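Long-range contacts in hydrogenase expression protein (Thiobacillus denitrificans, PDB 3SB1), which is of unknown function but probably takes part in the expression or maturation of hydrogenase: residues V113-H118 against T126-E131; E92-L97 against T104-A109; L47-E52 against E82-E87; G64-I69 against E131-P136. All coordinates share one frame; numbering follows the deposited sequence. Where two conformers were deposited one is given.

Contact 1 (V113-H118 against T126-E131)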
# COMPACT_ATOMS: atom_id res chain seq x y z
N VAL A 113 -5.61 -3.21 -10.75
CA VAL A 113 -6.80 -2.37 -10.81
C VAL A 113 -7.20 -2.00 -9.42
O VAL A 113 -7.57 -2.87 -8.62
CB VAL A 113 -7.95 -3.08 -11.53
CG1 VAL A 113 -9.19 -2.14 -11.67
CG2 VAL A 113 -7.51 -3.66 -12.92
N TRP A 114 -7.10 -0.70 -9.11
CA TRP A 114 -7.34 -0.17 -7.79
C TRP A 114 -8.49 0.77 -7.73
O TRP A 114 -8.65 1.59 -8.66
CB TRP A 114 -6.05 0.58 -7.31
CG TRP A 114 -4.78 -0.20 -7.35
CD1 TRP A 114 -4.02 -0.51 -8.47
CD2 TRP A 114 -4.11 -0.82 -6.24
NE1 TRP A 114 -2.96 -1.30 -8.11
CE2 TRP A 114 -2.95 -1.48 -6.75
CE3 TRP A 114 -4.33 -0.80 -4.88
CZ2 TRP A 114 -2.07 -2.13 -5.92
CZ3 TRP A 114 -3.43 -1.46 -4.05
CH2 TRP A 114 -2.36 -2.14 -4.57
N TRP A 115 -9.25 0.72 -6.64
CA TRP A 115 -10.43 1.61 -6.43
C TRP A 115 -10.02 2.61 -5.35
O TRP A 115 -9.71 2.21 -4.22
CB TRP A 115 -11.65 0.84 -5.97
CG TRP A 115 -12.92 1.62 -6.04
CD1 TRP A 115 -13.32 2.65 -5.24
CD2 TRP A 115 -14.00 1.38 -6.96
NE1 TRP A 115 -14.58 3.10 -5.64
CE2 TRP A 115 -15.02 2.30 -6.67
CE3 TRP A 115 -14.23 0.43 -7.92
CZ2 TRP A 115 -16.24 2.32 -7.36
CZ3 TRP A 115 -15.45 0.47 -8.63
CH2 TRP A 115 -16.43 1.41 -8.33
N ILE A 116 -10.03 3.89 -5.71
CA ILE A 116 -9.58 4.95 -4.84
C ILE A 116 -10.74 5.87 -4.45
O ILE A 116 -11.57 6.24 -5.30
CB ILE A 116 -8.53 5.79 -5.60
CG1 ILE A 116 -7.50 4.86 -6.30
CG2 ILE A 116 -7.89 6.82 -4.67
CD1 ILE A 116 -6.72 3.98 -5.38
N ILE A 117 -10.84 6.18 -3.16
CA ILE A 117 -11.83 7.14 -2.69
C ILE A 117 -11.15 8.08 -1.71
O ILE A 117 -10.46 7.62 -0.77
CB ILE A 117 -13.03 6.49 -1.95
CG1 ILE A 117 -13.78 5.48 -2.80
CG2 ILE A 117 -13.94 7.61 -1.35
CD1 ILE A 117 -14.71 4.59 -2.00
N HIS A 118 -11.28 9.39 -1.93
CA HIS A 118 -10.82 10.36 -0.92
C HIS A 118 -12.03 11.06 -0.32
O HIS A 118 -12.90 11.50 -1.03
CB HIS A 118 -9.94 11.48 -1.45
CG HIS A 118 -9.45 12.36 -0.36
ND1 HIS A 118 -9.95 13.63 -0.10
CD2 HIS A 118 -8.53 12.12 0.61
CE1 HIS A 118 -9.32 14.12 0.96
NE2 HIS A 118 -8.47 13.23 1.41
N THR A 126 -14.48 13.63 -2.21
CA THR A 126 -13.92 14.69 -3.11
C THR A 126 -13.51 14.13 -4.45
O THR A 126 -13.48 14.88 -5.46
CB THR A 126 -12.72 15.43 -2.51
OG1 THR A 126 -11.62 14.56 -2.34
CG2 THR A 126 -13.12 16.11 -1.16
N THR A 127 -13.16 12.86 -4.48
CA THR A 127 -12.81 12.14 -5.73
C THR A 127 -12.95 10.65 -5.52
O THR A 127 -12.69 10.13 -4.42
CB THR A 127 -11.36 12.44 -6.21
OG1 THR A 127 -11.15 11.93 -7.53
CG2 THR A 127 -10.24 11.85 -5.31
N GLN A 128 -13.38 9.97 -6.56
CA GLN A 128 -13.48 8.50 -6.58
C GLN A 128 -13.01 8.14 -7.98
O GLN A 128 -13.50 8.68 -8.96
CB GLN A 128 -14.93 8.04 -6.34
CG GLN A 128 -15.08 6.64 -6.34
CD GLN A 128 -16.40 6.17 -5.73
OE1 GLN A 128 -16.44 5.08 -5.17
NE2 GLN A 128 -17.47 7.00 -5.78
N PHE A 129 -12.09 7.19 -8.07
CA PHE A 129 -11.54 6.80 -9.34
C PHE A 129 -10.88 5.47 -9.31
O PHE A 129 -10.55 4.93 -8.23
CB PHE A 129 -10.55 7.87 -9.87
CG PHE A 129 -9.31 8.09 -9.03
CD1 PHE A 129 -8.10 7.43 -9.30
CD2 PHE A 129 -9.32 8.98 -7.93
CE1 PHE A 129 -6.97 7.69 -8.61
CE2 PHE A 129 -8.16 9.20 -7.18
CZ PHE A 129 -6.98 8.55 -7.49
N ILE A 130 -10.73 4.92 -10.51
CA ILE A 130 -10.02 3.66 -10.70
C ILE A 130 -8.60 4.06 -11.12
O ILE A 130 -8.39 5.00 -11.91
CB ILE A 130 -10.59 2.78 -11.83
CG1 ILE A 130 -12.06 2.46 -11.65
CG2 ILE A 130 -9.77 1.47 -11.89
CD1 ILE A 130 -12.35 1.61 -10.46
N GLU A 131 -7.61 3.40 -10.55
CA GLU A 131 -6.21 3.63 -10.94
C GLU A 131 -5.67 2.30 -11.43
O GLU A 131 -5.81 1.30 -10.73
CB GLU A 131 -5.40 4.21 -9.79
CG GLU A 131 -4.01 4.66 -10.16
CD GLU A 131 -3.29 5.40 -8.99
OE1 GLU A 131 -3.82 5.46 -7.86
OE2 GLU A 131 -2.21 5.94 -9.22

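Contact 2 (E92-L97 against T104-A109)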
# COMPACT_ATOMS: atom_id res chain seq x y z
N GLU A 92 -6.26 -8.39 -2.73
CA GLU A 92 -5.35 -8.70 -1.63
C GLU A 92 -4.86 -7.54 -0.83
O GLU A 92 -4.50 -7.73 0.34
CB GLU A 92 -4.14 -9.52 -2.12
CG GLU A 92 -4.47 -10.95 -2.65
CD GLU A 92 -3.23 -11.85 -2.89
OE1 GLU A 92 -2.10 -11.48 -2.48
OE2 GLU A 92 -3.41 -12.97 -3.45
N VAL A 93 -4.86 -6.34 -1.39
CA VAL A 93 -4.32 -5.21 -0.71
C VAL A 93 -5.33 -4.12 -0.45
O VAL A 93 -6.09 -3.76 -1.36
CB VAL A 93 -3.15 -4.58 -1.58
CG1 VAL A 93 -2.52 -3.40 -0.91
CG2 VAL A 93 -2.11 -5.65 -1.93
N SER A 94 -5.36 -3.65 0.79
CA SER A 94 -6.18 -2.51 1.17
C SER A 94 -5.30 -1.47 1.83
O SER A 94 -4.42 -1.80 2.65
CB SER A 94 -7.31 -2.92 2.12
OG SER A 94 -8.12 -3.92 1.51
N VAL A 95 -5.43 -0.22 1.42
CA VAL A 95 -4.66 0.82 2.01
C VAL A 95 -5.52 1.96 2.55
O VAL A 95 -6.53 2.30 1.94
CB VAL A 95 -3.68 1.45 1.00
CG1 VAL A 95 -2.75 2.51 1.70
CG2 VAL A 95 -2.87 0.39 0.25
N THR A 96 -5.15 2.52 3.71
CA THR A 96 -5.81 3.72 4.25
C THR A 96 -4.75 4.79 4.53
O THR A 96 -3.76 4.57 5.27
CB THR A 96 -6.58 3.49 5.54
OG1 THR A 96 -7.50 2.41 5.39
CG2 THR A 96 -7.30 4.78 5.97
N LEU A 97 -5.01 5.97 3.99
CA LEU A 97 -4.12 7.10 4.09
C LEU A 97 -4.82 8.20 4.85
O LEU A 97 -5.93 8.60 4.49
CB LEU A 97 -3.76 7.53 2.69
CG LEU A 97 -3.04 8.83 2.47
CD1 LEU A 97 -1.70 8.80 3.20
CD2 LEU A 97 -2.88 8.91 0.96
N THR A 104 -9.04 5.72 0.88
CA THR A 104 -8.96 4.27 0.84
C THR A 104 -8.49 3.95 -0.58
O THR A 104 -9.00 4.48 -1.53
CB THR A 104 -10.26 3.59 1.10
OG1 THR A 104 -11.28 4.18 0.29
CG2 THR A 104 -10.64 3.78 2.59
N LEU A 105 -7.48 3.08 -0.69
CA LEU A 105 -6.90 2.64 -1.96
C LEU A 105 -6.98 1.15 -1.87
O LEU A 105 -6.14 0.51 -1.23
CB LEU A 105 -5.48 3.16 -2.19
CG LEU A 105 -5.39 4.68 -1.92
CD1 LEU A 105 -5.05 4.95 -0.45
CD2 LEU A 105 -4.37 5.44 -2.84
N ASP A 106 -7.98 0.59 -2.52
CA ASP A 106 -8.22 -0.83 -2.43
C ASP A 106 -7.95 -1.55 -3.74
O ASP A 106 -8.53 -1.19 -4.78
CB ASP A 106 -9.66 -1.10 -2.02
CG ASP A 106 -9.97 -0.61 -0.59
OD1 ASP A 106 -9.08 -0.69 0.26
OD2 ASP A 106 -11.07 -0.07 -0.37
N GLU A 107 -7.13 -2.56 -3.69
CA GLU A 107 -6.92 -3.36 -4.90
C GLU A 107 -8.23 -4.16 -5.10
O GLU A 107 -8.83 -4.69 -4.12
CB GLU A 107 -5.73 -4.30 -4.77
CG GLU A 107 -5.27 -4.82 -6.12
CD GLU A 107 -3.91 -5.40 -6.13
OE1 GLU A 107 -3.47 -5.83 -5.02
OE2 GLU A 107 -3.30 -5.36 -7.25
N THR A 108 -8.69 -4.23 -6.32
CA THR A 108 -9.84 -5.06 -6.67
C THR A 108 -9.38 -6.53 -6.81
O THR A 108 -8.21 -6.88 -6.60
CB THR A 108 -10.52 -4.61 -7.97
OG1 THR A 108 -9.66 -4.89 -9.09
CG2 THR A 108 -10.83 -3.10 -7.89
N ALA A 109 -10.30 -7.41 -7.21
CA ALA A 109 -9.94 -8.79 -7.41
C ALA A 109 -8.99 -8.98 -8.62
O ALA A 109 -8.42 -10.06 -8.79
CB ALA A 109 -11.18 -9.65 -7.68
O HOH W 1 -5.98 -8.45 -5.81
O HOH W 2 -9.05 -4.53 -1.38
O HOH W 3 -8.92 0.56 2.56

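Contact 3 (L47-E52 against E82-E87)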
# COMPACT_ATOMS: atom_id res chain seq x y z
N LEU A 47 -21.13 -0.57 -17.82
CA LEU A 47 -20.56 -1.78 -18.49
C LEU A 47 -19.39 -1.49 -19.44
O LEU A 47 -18.43 -2.26 -19.51
CB LEU A 47 -21.66 -2.61 -19.16
CG LEU A 47 -21.26 -3.93 -19.83
CD1 LEU A 47 -20.38 -4.83 -18.93
CD2 LEU A 47 -22.55 -4.63 -20.24
N PRO A 48 -19.42 -0.35 -20.16
CA PRO A 48 -18.25 -0.07 -21.00
C PRO A 48 -16.94 0.11 -20.27
O PRO A 48 -15.85 0.07 -20.85
CB PRO A 48 -18.63 1.24 -21.70
CG PRO A 48 -20.08 1.16 -21.81
CD PRO A 48 -20.56 0.52 -20.52
N LEU A 49 -17.04 0.36 -18.98
CA LEU A 49 -15.86 0.57 -18.17
C LEU A 49 -15.01 -0.68 -18.04
O LEU A 49 -13.79 -0.57 -17.85
CB LEU A 49 -16.22 1.09 -16.82
CG LEU A 49 -16.71 2.52 -16.80
CD1 LEU A 49 -17.05 2.91 -15.35
CD2 LEU A 49 -15.72 3.53 -17.36
N LEU A 50 -15.60 -1.87 -18.19
CA LEU A 50 -14.73 -3.05 -18.10
C LEU A 50 -13.77 -3.05 -19.31
O LEU A 50 -12.59 -3.39 -19.17
CB LEU A 50 -15.50 -4.35 -18.00
CG LEU A 50 -16.42 -4.48 -16.78
CD1 LEU A 50 -17.20 -5.83 -16.88
CD2 LEU A 50 -15.67 -4.29 -15.45
N ARG A 51 -14.26 -2.70 -20.50
CA ARG A 51 -13.42 -2.66 -21.67
C ARG A 51 -12.33 -1.61 -21.51
O ARG A 51 -11.17 -1.81 -21.92
CB ARG A 51 -14.27 -2.39 -22.92
CG ARG A 51 -13.50 -2.24 -24.23
CD ARG A 51 -14.48 -1.98 -25.37
NE ARG A 51 -13.85 -1.91 -26.69
CZ ARG A 51 -13.44 -0.79 -27.29
NH1 ARG A 51 -12.90 -0.84 -28.51
NH2 ARG A 51 -13.58 0.39 -26.69
N GLU A 52 -12.69 -0.49 -20.91
CA GLU A 52 -11.71 0.57 -20.70
C GLU A 52 -10.62 0.09 -19.78
O GLU A 52 -9.45 0.34 -20.03
CB GLU A 52 -12.37 1.83 -20.15
CG GLU A 52 -11.39 2.95 -20.00
CD GLU A 52 -12.01 4.31 -19.73
OE1 GLU A 52 -13.25 4.42 -19.68
OE2 GLU A 52 -11.21 5.27 -19.57
N GLU A 82 -22.26 0.98 -7.64
CA GLU A 82 -22.34 -0.20 -6.76
C GLU A 82 -22.14 -1.48 -7.58
O GLU A 82 -21.51 -2.43 -7.13
CB GLU A 82 -23.69 -0.28 -6.05
CG GLU A 82 -23.96 0.85 -5.07
CD GLU A 82 -25.40 0.90 -4.56
OE1 GLU A 82 -26.19 -0.06 -4.77
OE2 GLU A 82 -25.76 1.95 -3.99
N TRP A 83 -22.75 -1.52 -8.77
CA TRP A 83 -22.61 -2.66 -9.67
C TRP A 83 -21.14 -2.87 -10.04
O TRP A 83 -20.61 -3.96 -9.97
CB TRP A 83 -23.46 -2.50 -10.93
CG TRP A 83 -23.17 -3.59 -11.91
CD1 TRP A 83 -23.75 -4.84 -11.93
CD2 TRP A 83 -22.23 -3.58 -13.00
NE1 TRP A 83 -23.25 -5.59 -12.97
CE2 TRP A 83 -22.27 -4.87 -13.60
CE3 TRP A 83 -21.32 -2.64 -13.50
CZ2 TRP A 83 -21.48 -5.21 -14.70
CZ3 TRP A 83 -20.49 -3.01 -14.56
CH2 TRP A 83 -20.60 -4.28 -15.16
N LEU A 84 -20.48 -1.80 -10.48
CA LEU A 84 -19.08 -1.89 -10.86
C LEU A 84 -18.19 -2.30 -9.70
O LEU A 84 -17.31 -3.13 -9.86
CB LEU A 84 -18.62 -0.54 -11.45
CG LEU A 84 -17.18 -0.50 -11.93
CD1 LEU A 84 -17.06 -1.39 -13.16
CD2 LEU A 84 -16.74 0.93 -12.27
N ARG A 85 -18.38 -1.71 -8.52
CA ARG A 85 -17.54 -2.07 -7.35
C ARG A 85 -17.73 -3.54 -7.03
O ARG A 85 -16.75 -4.26 -6.76
CB ARG A 85 -17.86 -1.20 -6.12
CG ARG A 85 -16.96 -1.43 -4.87
CD ARG A 85 -15.59 -0.77 -5.01
NE ARG A 85 -14.61 -0.97 -3.92
CZ ARG A 85 -14.45 -0.16 -2.88
NH1 ARG A 85 -13.51 -0.39 -1.97
NH2 ARG A 85 -15.23 0.90 -2.73
N ALA A 86 -18.97 -4.02 -7.10
CA ALA A 86 -19.27 -5.43 -6.81
C ALA A 86 -18.67 -6.37 -7.86
O ALA A 86 -18.19 -7.49 -7.54
CB ALA A 86 -20.77 -5.63 -6.72
N GLU A 87 -18.71 -5.95 -9.12
CA GLU A 87 -18.15 -6.74 -10.19
C GLU A 87 -16.63 -6.89 -10.15
O GLU A 87 -16.06 -7.95 -10.46
CB GLU A 87 -18.56 -6.13 -11.50
CG GLU A 87 -17.93 -6.77 -12.69
CD GLU A 87 -18.39 -8.23 -12.89
OE1 GLU A 87 -19.52 -8.58 -12.49
OE2 GLU A 87 -17.58 -9.01 -13.43

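Contact 4 (G64-I69 against E131-P136)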
# COMPACT_ATOMS: atom_id res chain seq x y z
N GLY A 64 4.41 0.80 -19.18
CA GLY A 64 4.80 1.07 -17.79
C GLY A 64 4.03 2.27 -17.24
O GLY A 64 4.24 2.67 -16.09
N GLU A 65 3.18 2.86 -18.07
CA GLU A 65 2.41 4.06 -17.70
C GLU A 65 1.07 3.73 -17.06
O GLU A 65 0.22 3.06 -17.65
CB GLU A 65 2.15 4.96 -18.90
CG GLU A 65 3.40 5.48 -19.61
CD GLU A 65 3.10 6.40 -20.77
OE1 GLU A 65 2.03 6.25 -21.42
OE2 GLU A 65 3.95 7.26 -21.06
N ALA A 66 0.91 4.27 -15.86
CA ALA A 66 -0.35 4.14 -15.15
C ALA A 66 -1.46 5.02 -15.80
O ALA A 66 -1.20 6.01 -16.53
CB ALA A 66 -0.12 4.48 -13.67
N SER A 67 -2.71 4.70 -15.49
CA SER A 67 -3.85 5.43 -16.03
C SER A 67 -4.91 5.53 -14.95
O SER A 67 -4.86 4.79 -13.98
CB SER A 67 -4.48 4.59 -17.16
OG SER A 67 -3.60 4.42 -18.25
N THR A 68 -5.85 6.43 -15.16
CA THR A 68 -6.97 6.55 -14.26
C THR A 68 -8.27 6.72 -15.03
O THR A 68 -8.28 7.17 -16.21
CB THR A 68 -6.84 7.73 -13.29
OG1 THR A 68 -6.73 8.95 -14.05
CG2 THR A 68 -5.64 7.59 -12.39
N ILE A 69 -9.34 6.28 -14.38
CA ILE A 69 -10.72 6.44 -14.85
C ILE A 69 -11.41 7.23 -13.73
O ILE A 69 -11.59 6.71 -12.62
CB ILE A 69 -11.44 5.13 -15.08
CG1 ILE A 69 -10.71 4.37 -16.18
CG2 ILE A 69 -12.97 5.40 -15.43
CD1 ILE A 69 -11.20 2.94 -16.34
N GLU A 131 -7.61 3.40 -10.55
CA GLU A 131 -6.21 3.63 -10.94
C GLU A 131 -5.67 2.30 -11.43
O GLU A 131 -5.81 1.30 -10.73
CB GLU A 131 -5.40 4.21 -9.79
CG GLU A 131 -4.01 4.66 -10.16
CD GLU A 131 -3.29 5.40 -8.99
OE1 GLU A 131 -3.82 5.46 -7.86
OE2 GLU A 131 -2.21 5.94 -9.22
N VAL A 132 -5.20 2.27 -12.70
CA VAL A 132 -4.62 1.08 -13.28
C VAL A 132 -3.10 1.33 -13.16
O VAL A 132 -2.53 2.20 -13.81
CB VAL A 132 -5.12 0.81 -14.65
CG1 VAL A 132 -4.31 -0.37 -15.29
CG2 VAL A 132 -6.66 0.60 -14.67
N ALA A 133 -2.47 0.56 -12.30
CA ALA A 133 -1.08 0.76 -11.89
C ALA A 133 -0.56 -0.42 -11.12
O ALA A 133 -1.35 -1.20 -10.55
CB ALA A 133 -1.06 2.03 -10.97
N PHE A 134 0.77 -0.54 -11.03
CA PHE A 134 1.37 -1.56 -10.22
C PHE A 134 1.19 -1.26 -8.70
O PHE A 134 1.04 -2.18 -7.89
CB PHE A 134 2.83 -1.83 -10.61
CG PHE A 134 2.99 -2.21 -12.04
CD1 PHE A 134 2.54 -3.46 -12.48
CD2 PHE A 134 3.56 -1.35 -12.98
CE1 PHE A 134 2.64 -3.83 -13.83
CE2 PHE A 134 3.67 -1.75 -14.32
CZ PHE A 134 3.22 -2.96 -14.74
N VAL A 135 1.11 0.01 -8.36
CA VAL A 135 0.80 0.44 -6.99
C VAL A 135 0.31 1.89 -7.14
O VAL A 135 0.81 2.63 -7.99
CB VAL A 135 1.96 0.31 -6.01
CG1 VAL A 135 3.10 1.22 -6.43
CG2 VAL A 135 1.48 0.63 -4.59
N PRO A 136 -0.71 2.28 -6.35
CA PRO A 136 -1.16 3.66 -6.50
C PRO A 136 -0.07 4.65 -6.10
O PRO A 136 0.61 4.45 -5.08
CB PRO A 136 -2.33 3.76 -5.55
CG PRO A 136 -2.83 2.40 -5.35
CD PRO A 136 -1.58 1.52 -5.43

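Contact 1 (V113-H118 against T126-E131)
Ile116 lies over the ring of Phe129. Its CB is 3.7 Å from the ring centroid and 11° off the normal, which makes this a CH-pi contact above the centre of the face, and in the conformer described Ile116 CG2 carries on to Phe129 CZ. The ring can receive it because Phe129 CG sits between its own backbone N and carbonyl carbon (chi1 64°), a torsion that folds the phenyl back across the adjacent strand. Underneath, the two backbones exchange bonds in both directions, Ile116 N to Phe129 O at 2.8 Å and Phe129 N to Ile116 O at 3.0 Å, as a hydrogen-bonded antiparallel pair should.

The same ladder runs from Trp114-Glu131 to His118-Thr127 and defines a beta hairpin, whose first strand is the middle one of a five-stranded antiparallel sheet. Toward the turn, the ring edge of His118 meets a hydroxyl: ND1 and Thr126 OG1 are hydrogen-bonded at 2.9 Å, close to the ring plane. With NE2 bonded to Asp100 O, the imidazole is fixed in rotation from both nitrogens.

The opposite face of the sheet is organised by Ile130 and Trp115. In the conformer described, Ile130 CD1 touches Trp115 CE3 at 3.4 Å, while its CG2 packs on Val113 CG1. Trp115 NE1 donates to Gln128 OE1 at 2.8 Å, the oxygen lying in the indole plane although the amide is turned 78° from it. A leucine in place of Trp115 would probably leave Gln128 OE1 without this donor, open a gap beside Ile130 CD1 and deprive Arg85 of helix 78-88 of its cation-pi partner.

Contact 2 (E92-L97 against T104-A109)
Glu92 N is joined to Thr108 O through a bridging water, and Val93 then makes the first direct pairing across to Glu107, its O accepting from Glu107 N at 2.8 Å. Glu107 CG lies anti to the backbone N (chi1 -164°) with the chain extended beyond it, which carries OE1 to Val93 CG2 at 3.4 Å. The other carboxylate oxygen, OE2, bonds to Gly112 N and to Ser141 OG of the second subunit, so this buried acid is gripped from beyond the hairpin.

Ser94 faces Asp106 in a non-hydrogen-bonded pair, with Ser94 CB 3.4 Å from Asp106 OD1. A second water donates to Val93 O and Glu107 O and, in the given conformer, accepts from Ser94 OG. A third donates to Asp106 OD1 at 2.6 Å and to Val95 O, while OD2 forms a salt bridge with Arg85.

Val95 and Leu105 exchange two backbone bonds of unequal geometry. Leu105 N to Val95 O is nearly straight (2.9 Å, 168°), whereas Val95 N to Leu105 O (2.8 Å) is bent to 141°, its donor standing above the carbonyl plane. On the face that carries both side chains, Val95 CG1 meets Leu105 CD1 at 4.0 Å, and Leu97 CB touches that methyl more distantly.

Strand 93-97 is the outermost strand of this chain's sheet. Its far side pairs antiparallel with a strand of the second subunit, continuing the sheet across the interface, while strand 102-107 is flanked on its other side by strand 113-119, and helix 78-88 supplies Arg85.

Contact 3 (L47-E52 against E82-E87)
Trp83 reaches across to Leu47 and Leu50 with the far end of its indole. CB starts out toward segment 47-52, and CG lies anti to the backbone N (chi1 173°), which carries the ring system outward to the other helix. Along the six-membered ring, CZ3 comes within 4.1 Å of Leu47 CA. At the tip, CH2 meets Leu50 CD1 at 4.1 Å and, in the conformer described, Leu47 CD1 at 3.8 Å. Within its own helix, Glu87 CG lies over one face of the indole, displaced toward the rim. Were Trp83 an alanine, the CD1 methyls of Leu47 and Leu50 would probably lose their aromatic partner and a gap would open between the helices.

Leu84 carries the buried half: its CD2 meets Leu49 CD1 at 3.7 Å, and its CD1 meets Leu50 CD2 at 3.9 Å. The segments exchange no hydrogen bond, and the axes of the two short segments come no closer than 11.6 Å, at a crossing angle of -46°, so the contact depends on long side chains.

Leu84 also packs on Trp115 of strand 113-119 and Leu49 on Ile69 of strand 67-69, setting both helices against the sheet, while Leu160 of the second subunit touches Leu47, Leu50 and Glu87.

Contact 4 (G64-I69 against E131-P136)
Ser67 and Val132 form the tight centre of this contact, a hydrogen-bonded antiparallel pair closed in both directions. Ser67 N donates to Val132 O at 3.0 Å from within the carbonyl plane. The return bond, Val132 N to Ser67 O, is 2.8 Å long with its donor tilted 26° from the plane. Val132 O has a second neighbour in Ala66, whose CA lies 3.2 Å from it in a CA-H...O contact and whose CB is 3.3 Å away. Glu131 CA makes a similar but longer approach to Ser67 O, at 3.5 Å. The closest meetings therefore all involve a backbone carbonyl oxygen.

Side chain against side chain, the fit is looser. Ala66 CB and Ala133 CB touch at 3.8 Å where the strand pairing ends, the former exposed and the latter buried. On the other side of the central pair, Thr68 and Glu131 run side by side in the same direction, with Thr68 CG2 4.0 Å from Glu131 CG. Thr68 OG1 stands between its backbone N and carbonyl carbon (chi1 59°), which leaves the methyl to face the glutamate stem. Thr68 itself is exposed, whereas Glu131 is buried and its OE2 accepts from Glu137 N.

Strand 67-69 is the outermost strand of the sheet on this side and follows helix 48-63, which the chain leaves at Gly64 with a positive phi of 81°. The helix packs on the strand: His56 touches Ser67 and Ile69, and Leu60 touches Phe134. Past strand 125-132, Ala133 O accepts from Trp114 NE1 of strand 113-119, and Phe134 makes backbone hydrogen bonds to the second subunit.

In the fold
Contacts 1, 2 and 4 are antiparallel pairings of one sheet, whereas contact 3 joins two helices packed against it. Contact 1 lies nearest the chain centre and buries the most surface, 660 Å², combining backbone ladder with aromatic packing. Contacts 2 and 4 hold the outermost strands of this chain's sheet: water and carboxylates enter contact 2, while contact 4 is mostly backbone. Contact 3, farthest out, is purely apolar between its segments. Contacts 1 and 4 share Glu131 and strand 125-132, and backbone bonds between strands 102-107 and 113-119 join contacts 1 and 2. Arg85 connects contact 3 to Trp115 and Asp106. Contacts 2, 3 and 4 each touch the second subunit through several residues, contact 1 through Trp114.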